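Local coordinates for leucine aminopeptidase 2 (Saccharomyces cerevisiae, PDB 2XQ0), which acts as a zinc-dependent aminopeptidase that preferentially cleaves di- and tripeptides, with a low epoxide hydrolase activity in vitro, at residues A[542-545]-A[551-554]; A[562-567]-A[580-585]; A[411-416]-A[432-437]. All blocks are in the same frame, centred on the assembly; numbering follows the deposited sequence.

Contact 1: residues A[542-545]-A[551-554]; sequences ALLD and IVKS
Val552 faces Leu544 across the turn between two successive helices of the α-helical C-terminal domain of this leukotriene A4 hydrolase relative, where helix 537-546 gives way to helix 548-552. The CB of Val552 aims at the helix opposite and splits into two methyls. One of them, CG1, lies anti to the backbone N (chi1 -176°) and is carried past the contact; the torsion leaves the other, CG2, anti to the carbonyl carbon and directed at Leu544. There CG2 meets side chain and backbone together: it stands 4.0 Å from CB of Leu544 and much nearer its carbonyl, with CG2 3.2 Å from Leu544 O. A valine suits the place, because its branch at CB puts a methyl against the neighbouring helix directly, without a longer chain.

The second pair is looser. The CB of Ile551 is directed at the first helix, while Leu543 brings only the end of its side chain near; they meet methyl to methyl, CD1 of Leu543 lying 4.4 Å from CD1 of Ile551. Both residues are buried and entirely apolar, as befits a place where other helices close in: Leu543 also touches Leu518, and Ile551 reaches Leu511 and Leu515, all on helix 508-519. No hydrogen bond crosses between the two segments; what they share is van der Waals contact. The closest of these contacts brings Val552 CG2 up beside the carbonyl of Leu544, with a C-O-CG2 angle near 120°.

Contact 2: residues A[562-567]-A[580-585]; sequences KMFKFQ and ADWLGT
Phe564 and Trp582 set their rings obliquely against each other, neither stacked nor edge-to-face. The phenyl plane is tilted by 39° from that of the five-membered ring of the indole, and the centroids are 5.2 Å apart. What the tilt brings forward is a corner of the phenyl ring: Phe564 CE2 sits over one face of the indole, displaced toward its rim, 3.7 Å from Trp582 CG. The same corner rests against the root of the tryptophan side chain, with CE2 of Phe564 also 3.7 Å from CB of Trp582. With CG anti to the backbone N (chi1 -179°) the indole is carried out to the phenyl, and chi2 near 79° sets the turn of its plane.

Within helix 557-569 the CE methyl of Met563, the neighbour in sequence, lies over the centre of one face of the Phe564 ring, 3.9 Å above the plane. Two large aromatic residues suit this position because the backbones are well separated, Phe564 CA and Trp582 CA being 9.4 Å apart, and long flat side chains can span that distance. Beyond the tryptophan the chain turns, and Trp582 O takes two bonds from one residue: Thr585 N at 2.7 Å and Thr585 OG1 at 2.6 Å, the hydroxyl approaching in the carbonyl plane on a lone pair.

The pair lies in the α-helical C-terminal domain characteristic of the leukotriene A4 hydrolase family, away from the zinc site, and ties helix 557-569 to helix 576-582, which packs on helix 589-600 through Trp582 and Phe591 and on helix 604-614 through Ala580.

Contact 3: residues A[411-416]-A[432-437]; sequences DPFIRH and LDTLYE
The Phe413 ring takes a methyl of Leu435 over one face and the carbonyl oxygen of Thr434 at its edge, while the His416 ring meets the CG2 methyl of Thr434 edge-on, in its plane. These residues join helix 407-420 to helix 428-438, a helical pair in the catalytic domain of the M1 peptidases; the segment axes approach to 10.6 Å and cross at 132° between their N-to-C directions, well away from a strictly antiparallel pairing. The leucine methyl forms a CH-pi contact, CD1 of Leu435 lying 3.7 Å from the Phe413 ring centroid and 13° off the normal. With CG anti to the backbone N (chi1 171°), the phenyl reaches across until its CE1 is 3.4 Å from Leu435 CA, against the helix backbone itself. A flat ring fits here because it can offer a face to a methyl and an edge to a peptide oxygen. With an alanine here in place of Phe413, the ring face that receives Leu435 CD1 would be gone, which is likely to open a gap between the two helices.

Phe413 also touches Trp326, on the helix that carries the zinc ligand Glu324, and Leu435 leans on Trp451. Threonine suits its place by having two unlike branches: CG2 packs against His416, while OG1 is hydrogen-bonded to Lys420 NZ and Gln430 O.

In the fold
From the N terminus, the chain passes through the N-terminal β-sheet region and most of the catalytic domain before contact 3 closes a loop of fifteen residues, including strand 424-426. Contact 1 follows much later, across only five residues, and contact 2 after it, spanning twelve. The three lie in series: none encloses or crosses another. Contacts 1 and 2 tie successive helices of the C-terminal helical domain and are direct neighbours, because helix 557-569 packs on both helices of contact 1: Leu544 meets Phe566 and Gln567, and Met563 meets Ile551 and Val552. Contact 3, about 46 Å from contact 2 between centres and on the opposite side of the chain's centre, ties two helices of the catalytic domain.

Contact 1: residues A[542-545]-A[551-554]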
loop_
_atom_site.group_PDB
_atom_site.type_symbol
_atom_site.label_atom_id
_atom_site.label_comp_id
_atom_site.label_asym_id
_atom_site.label_seq_id
_atom_site.Cartn_x
_atom_site.Cartn_y
_atom_site.Cartn_z
ATOM N N ALA A 542 -3.619 16.304 32.624
ATOM C CA ALA A 542 -4.135 15.209 33.453
ATOM C C ALA A 542 -4.361 13.942 32.621
ATOM O O ALA A 542 -4.049 12.837 33.067
ATOM C CB ALA A 542 -5.428 15.621 34.154
ATOM N N LEU A 543 -4.914 14.120 31.420
ATOM C CA LEU A 543 -5.113 13.026 30.465
ATOM C C LEU A 543 -3.816 12.230 30.335
ATOM O O LEU A 543 -3.755 11.039 30.644
ATOM C CB LEU A 543 -5.503 13.600 29.091
ATOM C CG LEU A 543 -6.042 12.722 27.948
ATOM C CD1 LEU A 543 -5.238 11.444 27.745
ATOM C CD2 LEU A 543 -7.521 12.409 28.118
ATOM N N LEU A 544 -2.776 12.919 29.885
ATOM C CA LEU A 544 -1.481 12.298 29.618
ATOM C C LEU A 544 -0.909 11.637 30.866
ATOM O O LEU A 544 -0.300 10.567 30.786
ATOM C CB LEU A 544 -0.500 13.338 29.079
ATOM C CG LEU A 544 -0.670 13.808 27.632
ATOM C CD1 LEU A 544 -2.091 14.238 27.328
ATOM C CD2 LEU A 544 0.297 14.945 27.349
ATOM N N ASP A 545 -1.107 12.284 32.013
ATOM C CA ASP A 545 -0.635 11.750 33.288
ATOM C C ASP A 545 -1.336 10.446 33.678
ATOM O O ASP A 545 -0.691 9.411 33.855
ATOM C CB ASP A 545 -0.818 12.790 34.394
ATOM C CG ASP A 545 -0.543 12.227 35.769
ATOM O OD1 ASP A 545 0.359 11.369 35.884
ATOM O OD2 ASP A 545 -1.228 12.643 36.732
ATOM N N ILE A 551 -0.533 5.161 27.020
ATOM C CA ILE A 551 -0.472 6.113 25.908
ATOM C C ILE A 551 0.896 6.753 25.764
ATOM O O ILE A 551 1.540 6.627 24.728
ATOM C CB ILE A 551 -1.529 7.229 26.041
ATOM C CG1 ILE A 551 -2.946 6.643 25.909
ATOM C CG2 ILE A 551 -1.300 8.290 24.989
ATOM C CD1 ILE A 551 -4.032 7.678 25.705
ATOM N N VAL A 552 1.329 7.434 26.818
ATOM C CA VAL A 552 2.578 8.186 26.808
ATOM C C VAL A 552 3.812 7.289 26.685
ATOM O O VAL A 552 4.804 7.670 26.072
ATOM C CB VAL A 552 2.702 9.064 28.074
ATOM C CG1 VAL A 552 3.974 9.926 28.020
ATOM C CG2 VAL A 552 1.456 9.915 28.244
ATOM N N LYS A 553 3.741 6.094 27.262
ATOM C CA LYS A 553 4.881 5.181 27.294
ATOM C C LYS A 553 4.803 4.094 26.218
ATOM O O LYS A 553 5.678 3.229 26.132
ATOM C CB LYS A 553 5.008 4.554 28.685
ATOM C CG LYS A 553 5.465 5.540 29.757
ATOM C CD LYS A 553 5.243 4.994 31.160
ATOM C CE LYS A 553 6.060 5.767 32.193
ATOM N NZ LYS A 553 5.826 7.240 32.144
ATOM N N SER A 554 3.757 4.153 25.398
ATOM C CA SER A 554 3.539 3.175 24.328
ATOM C C SER A 554 4.678 3.109 23.320
ATOM O O SER A 554 5.196 4.144 22.894
ATOM C CB SER A 554 2.236 3.492 23.585
ATOM O OG SER A 554 2.045 2.618 22.482
#

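Contact 2: residues A[562-567]-A[580-585]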
loop_
_atom_site.group_PDB
_atom_site.type_symbol
_atom_site.label_atom_id
_atom_site.label_comp_id
_atom_site.label_asym_id
_atom_site.label_seq_id
_atom_site.Cartn_x
_atom_site.Cartn_y
_atom_site.Cartn_z
ATOM N N LYS A 562 -0.732 9.586 17.576
ATOM C CA LYS A 562 -1.960 10.182 18.081
ATOM C C LYS A 562 -1.702 10.989 19.346
ATOM O O LYS A 562 -2.229 12.087 19.505
ATOM C CB LYS A 562 -2.992 9.098 18.363
ATOM C CG LYS A 562 -3.495 8.410 17.115
ATOM C CD LYS A 562 -4.219 9.399 16.231
ATOM C CE LYS A 562 -4.696 8.731 14.962
ATOM N NZ LYS A 562 -5.307 9.698 14.034
ATOM N N MET A 563 -0.892 10.436 20.245
ATOM C CA MET A 563 -0.495 11.149 21.460
ATOM C C MET A 563 0.112 12.491 21.101
ATOM O O MET A 563 -0.237 13.512 21.672
ATOM C CB MET A 563 0.524 10.345 22.274
ATOM C CG MET A 563 1.194 11.166 23.377
ATOM S SD MET A 563 2.700 10.440 24.046
ATOM C CE MET A 563 3.777 10.489 22.621
ATOM N N PHE A 564 1.033 12.487 20.148
ATOM C CA PHE A 564 1.623 13.745 19.704
ATOM C C PHE A 564 0.558 14.693 19.152
ATOM O O PHE A 564 0.546 15.884 19.483
ATOM C CB PHE A 564 2.726 13.493 18.682
ATOM C CG PHE A 564 4.057 13.198 19.301
ATOM C CD1 PHE A 564 4.663 14.123 20.137
ATOM C CD2 PHE A 564 4.713 12.012 19.041
ATOM C CE1 PHE A 564 5.895 13.862 20.706
ATOM C CE2 PHE A 564 5.954 11.751 19.607
ATOM C CZ PHE A 564 6.541 12.671 20.436
ATOM N N LYS A 565 -0.349 14.155 18.340
ATOM C CA LYS A 565 -1.399 14.962 17.731
ATOM C C LYS A 565 -2.348 15.542 18.785
ATOM O O LYS A 565 -2.715 16.721 18.726
ATOM C CB LYS A 565 -2.170 14.145 16.695
ATOM C CG LYS A 565 -3.219 14.934 15.933
ATOM C CD LYS A 565 -4.063 14.002 15.080
ATOM C CE LYS A 565 -5.035 14.767 14.215
ATOM N NZ LYS A 565 -5.960 13.866 13.469
ATOM N N PHE A 566 -2.747 14.732 19.760
ATOM C CA PHE A 566 -3.564 15.280 20.839
ATOM C C PHE A 566 -2.814 16.403 21.535
ATOM O O PHE A 566 -3.398 17.433 21.872
ATOM C CB PHE A 566 -3.946 14.238 21.873
ATOM C CG PHE A 566 -4.649 14.820 23.069
ATOM C CD1 PHE A 566 -5.972 15.242 22.972
ATOM C CD2 PHE A 566 -3.988 14.958 24.281
ATOM C CE1 PHE A 566 -6.631 15.779 24.077
ATOM C CE2 PHE A 566 -4.642 15.496 25.391
ATOM C CZ PHE A 566 -5.964 15.908 25.284
ATOM N N GLN A 567 -1.518 16.192 21.753
ATOM C CA GLN A 567 -0.681 17.186 22.404
ATOM C C GLN A 567 -0.683 18.487 21.613
ATOM O O GLN A 567 -0.692 19.575 22.198
ATOM C CB GLN A 567 0.745 16.660 22.590
ATOM C CG GLN A 567 0.894 15.713 23.773
ATOM C CD GLN A 567 2.285 15.118 23.875
ATOM O OE1 GLN A 567 3.170 15.440 23.084
ATOM N NE2 GLN A 567 2.483 14.239 24.850
ATOM N N ALA A 580 9.086 17.036 17.149
ATOM C CA ALA A 580 10.131 17.399 16.194
ATOM C C ALA A 580 11.164 16.287 16.061
ATOM O O ALA A 580 11.495 15.867 14.953
ATOM C CB ALA A 580 10.802 18.708 16.607
ATOM N N ASP A 581 11.655 15.800 17.198
ATOM C CA ASP A 581 12.700 14.776 17.208
ATOM C C ASP A 581 12.192 13.396 16.800
ATOM O O ASP A 581 12.909 12.643 16.151
ATOM C CB ASP A 581 13.353 14.681 18.585
ATOM C CG ASP A 581 14.000 15.982 19.017
ATOM O OD1 ASP A 581 14.553 16.706 18.156
ATOM O OD2 ASP A 581 13.953 16.270 20.231
ATOM N N TRP A 582 10.969 13.061 17.207
ATOM C CA TRP A 582 10.359 11.791 16.816
ATOM C C TRP A 582 10.226 11.693 15.294
ATOM O O TRP A 582 10.423 10.628 14.695
ATOM C CB TRP A 582 8.985 11.647 17.460
ATOM C CG TRP A 582 8.277 10.365 17.134
ATOM C CD1 TRP A 582 8.505 9.136 17.690
ATOM C CD2 TRP A 582 7.208 10.187 16.195
ATOM N NE1 TRP A 582 7.652 8.205 17.151
ATOM C CE2 TRP A 582 6.841 8.822 16.235
ATOM C CE3 TRP A 582 6.527 11.044 15.326
ATOM C CZ2 TRP A 582 5.820 8.297 15.437
ATOM C CZ3 TRP A 582 5.514 10.520 14.533
ATOM C CH2 TRP A 582 5.168 9.162 14.596
ATOM N N LEU A 583 9.879 12.819 14.680
ATOM C CA LEU A 583 9.689 12.900 13.242
ATOM C C LEU A 583 11.012 12.624 12.519
ATOM O O LEU A 583 11.045 12.301 11.328
ATOM C CB LEU A 583 9.154 14.286 12.890
ATOM C CG LEU A 583 8.085 14.358 11.809
ATOM C CD1 LEU A 583 8.558 13.632 10.565
ATOM C CD2 LEU A 583 6.811 13.762 12.313
ATOM N N GLY A 584 12.112 12.746 13.251
ATOM C CA GLY A 584 13.415 12.452 12.692
ATOM C C GLY A 584 13.749 10.983 12.840
ATOM O O GLY A 584 14.829 10.536 12.438
ATOM N N THR A 585 12.816 10.230 13.417
ATOM C CA THR A 585 13.035 8.810 13.677
ATOM C C THR A 585 12.172 7.905 12.786
ATOM O O THR A 585 12.465 6.718 12.647
ATOM C CB THR A 585 12.812 8.459 15.179
ATOM O OG1 THR A 585 11.413 8.365 15.457
ATOM C CG2 THR A 585 13.443 9.523 16.088
#

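Contact 3: residues A[411-416]-A[432-437]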
loop_
_atom_site.group_PDB
_atom_site.type_symbol
_atom_site.label_atom_id
_atom_site.label_comp_id
_atom_site.label_asym_id
_atom_site.label_seq_id
_atom_site.Cartn_x
_atom_site.Cartn_y
_atom_site.Cartn_z
ATOM N N ASP A 411 -18.809 -16.936 -0.282
ATOM C CA ASP A 411 -17.499 -17.568 -0.361
ATOM C C ASP A 411 -17.313 -18.469 -1.589
ATOM O O ASP A 411 -16.209 -18.535 -2.145
ATOM C CB ASP A 411 -17.157 -18.302 0.940
ATOM C CG ASP A 411 -16.774 -17.341 2.069
ATOM O OD1 ASP A 411 -16.958 -16.115 1.888
ATOM O OD2 ASP A 411 -16.289 -17.806 3.131
ATOM N N PRO A 412 -18.381 -19.155 -2.029
ATOM C CA PRO A 412 -18.256 -19.930 -3.273
ATOM C C PRO A 412 -17.942 -19.040 -4.473
ATOM O O PRO A 412 -17.149 -19.427 -5.334
ATOM C CB PRO A 412 -19.640 -20.553 -3.433
ATOM C CG PRO A 412 -20.132 -20.692 -2.029
ATOM C CD PRO A 412 -19.632 -19.471 -1.315
ATOM N N PHE A 413 -18.555 -17.863 -4.532
ATOM C CA PHE A 413 -18.220 -16.906 -5.587
ATOM C C PHE A 413 -16.752 -16.456 -5.505
ATOM O O PHE A 413 -16.047 -16.397 -6.508
ATOM C CB PHE A 413 -19.120 -15.675 -5.547
ATOM C CG PHE A 413 -18.659 -14.573 -6.472
ATOM C CD1 PHE A 413 -18.810 -14.698 -7.847
ATOM C CD2 PHE A 413 -18.040 -13.430 -5.968
ATOM C CE1 PHE A 413 -18.365 -13.695 -8.711
ATOM C CE2 PHE A 413 -17.598 -12.426 -6.818
ATOM C CZ PHE A 413 -17.772 -12.560 -8.202
ATOM N N ILE A 414 -16.307 -16.116 -4.303
ATOM C CA ILE A 414 -14.931 -15.677 -4.089
ATOM C C ILE A 414 -13.932 -16.701 -4.646
ATOM O O ILE A 414 -12.996 -16.357 -5.373
ATOM C CB ILE A 414 -14.689 -15.453 -2.593
ATOM C CG1 ILE A 414 -15.522 -14.266 -2.106
ATOM C CG2 ILE A 414 -13.217 -15.249 -2.291
ATOM C CD1 ILE A 414 -15.336 -13.992 -0.619
ATOM N N ARG A 415 -14.142 -17.967 -4.315
ATOM C CA ARG A 415 -13.280 -19.018 -4.835
ATOM C C ARG A 415 -13.368 -19.115 -6.355
ATOM O O ARG A 415 -12.364 -19.357 -7.021
ATOM C CB ARG A 415 -13.658 -20.364 -4.223
ATOM C CG ARG A 415 -13.121 -20.540 -2.821
ATOM C CD ARG A 415 -14.034 -21.415 -1.993
ATOM N NE ARG A 415 -13.853 -21.123 -0.578
ATOM C CZ ARG A 415 -14.694 -21.496 0.372
ATOM N NH1 ARG A 415 -14.438 -21.182 1.635
ATOM N NH2 ARG A 415 -15.785 -22.182 0.056
ATOM N N HIS A 416 -14.571 -18.951 -6.898
ATOM C CA HIS A 416 -14.773 -19.094 -8.336
ATOM C C HIS A 416 -14.032 -17.976 -9.050
ATOM O O HIS A 416 -13.293 -18.211 -10.015
ATOM C CB HIS A 416 -16.264 -19.025 -8.669
ATOM C CG HIS A 416 -16.557 -19.104 -10.130
ATOM N ND1 HIS A 416 -16.828 -17.993 -10.897
ATOM C CD2 HIS A 416 -16.610 -20.163 -10.971
ATOM C CE1 HIS A 416 -17.043 -18.363 -12.146
ATOM N NE2 HIS A 416 -16.915 -19.674 -12.218
ATOM N N LEU A 432 -18.066 -8.018 -13.125
ATOM C CA LEU A 432 -19.538 -8.049 -13.100
ATOM C C LEU A 432 -20.139 -9.214 -13.881
ATOM O O LEU A 432 -21.058 -9.852 -13.399
ATOM C CB LEU A 432 -20.136 -6.729 -13.596
ATOM C CG LEU A 432 -19.759 -5.516 -12.733
ATOM C CD1 LEU A 432 -20.126 -4.219 -13.427
ATOM C CD2 LEU A 432 -20.404 -5.590 -11.365
ATOM N N ASP A 433 -19.632 -9.480 -15.086
ATOM C CA ASP A 433 -20.056 -10.660 -15.844
ATOM C C ASP A 433 -19.928 -11.927 -15.004
ATOM O O ASP A 433 -20.795 -12.784 -15.027
ATOM C CB ASP A 433 -19.193 -10.854 -17.093
ATOM C CG ASP A 433 -19.279 -9.697 -18.051
ATOM O OD1 ASP A 433 -20.272 -8.960 -17.996
ATOM O OD2 ASP A 433 -18.353 -9.536 -18.871
ATOM N N THR A 434 -18.806 -12.070 -14.317
ATOM C CA THR A 434 -18.553 -13.272 -13.537
ATOM C C THR A 434 -19.550 -13.390 -12.388
ATOM O O THR A 434 -20.047 -14.482 -12.073
ATOM C CB THR A 434 -17.130 -13.263 -12.968
ATOM O OG1 THR A 434 -16.192 -13.161 -14.052
ATOM C CG2 THR A 434 -16.881 -14.544 -12.167
ATOM N N LEU A 435 -19.831 -12.257 -11.755
ATOM C CA LEU A 435 -20.769 -12.232 -10.654
ATOM C C LEU A 435 -22.115 -12.699 -11.187
ATOM O O LEU A 435 -22.762 -13.561 -10.591
ATOM C CB LEU A 435 -20.833 -10.825 -10.037
ATOM C CG LEU A 435 -21.688 -10.564 -8.790
ATOM C CD1 LEU A 435 -21.162 -11.311 -7.559
ATOM C CD2 LEU A 435 -21.742 -9.079 -8.517
ATOM N N TYR A 436 -22.525 -12.160 -12.334
ATOM C CA TYR A 436 -23.823 -12.522 -12.907
ATOM C C TYR A 436 -23.886 -13.976 -13.394
ATOM O O TYR A 436 -24.883 -14.649 -13.188
ATOM C CB TYR A 436 -24.242 -11.556 -14.020
ATOM C CG TYR A 436 -24.999 -10.336 -13.533
ATOM C CD1 TYR A 436 -24.332 -9.245 -12.982
ATOM C CD2 TYR A 436 -26.385 -10.273 -13.631
ATOM C CE1 TYR A 436 -25.029 -8.128 -12.545
ATOM C CE2 TYR A 436 -27.091 -9.167 -13.191
ATOM C CZ TYR A 436 -26.411 -8.100 -12.650
ATOM O OH TYR A 436 -27.115 -6.998 -12.227
ATOM N N GLU A 437 -22.821 -14.468 -14.018
ATOM C CA GLU A 437 -22.817 -15.863 -14.452
ATOM C C GLU A 437 -22.898 -16.819 -13.253
ATOM O O GLU A 437 -23.485 -17.902 -13.347
ATOM C CB GLU A 437 -21.577 -16.176 -15.294
ATOM C CG GLU A 437 -21.447 -15.349 -16.560
ATOM C CD GLU A 437 -20.014 -15.296 -17.076
ATOM O OE1 GLU A 437 -19.099 -15.778 -16.367
ATOM O OE2 GLU A 437 -19.804 -14.763 -18.189
#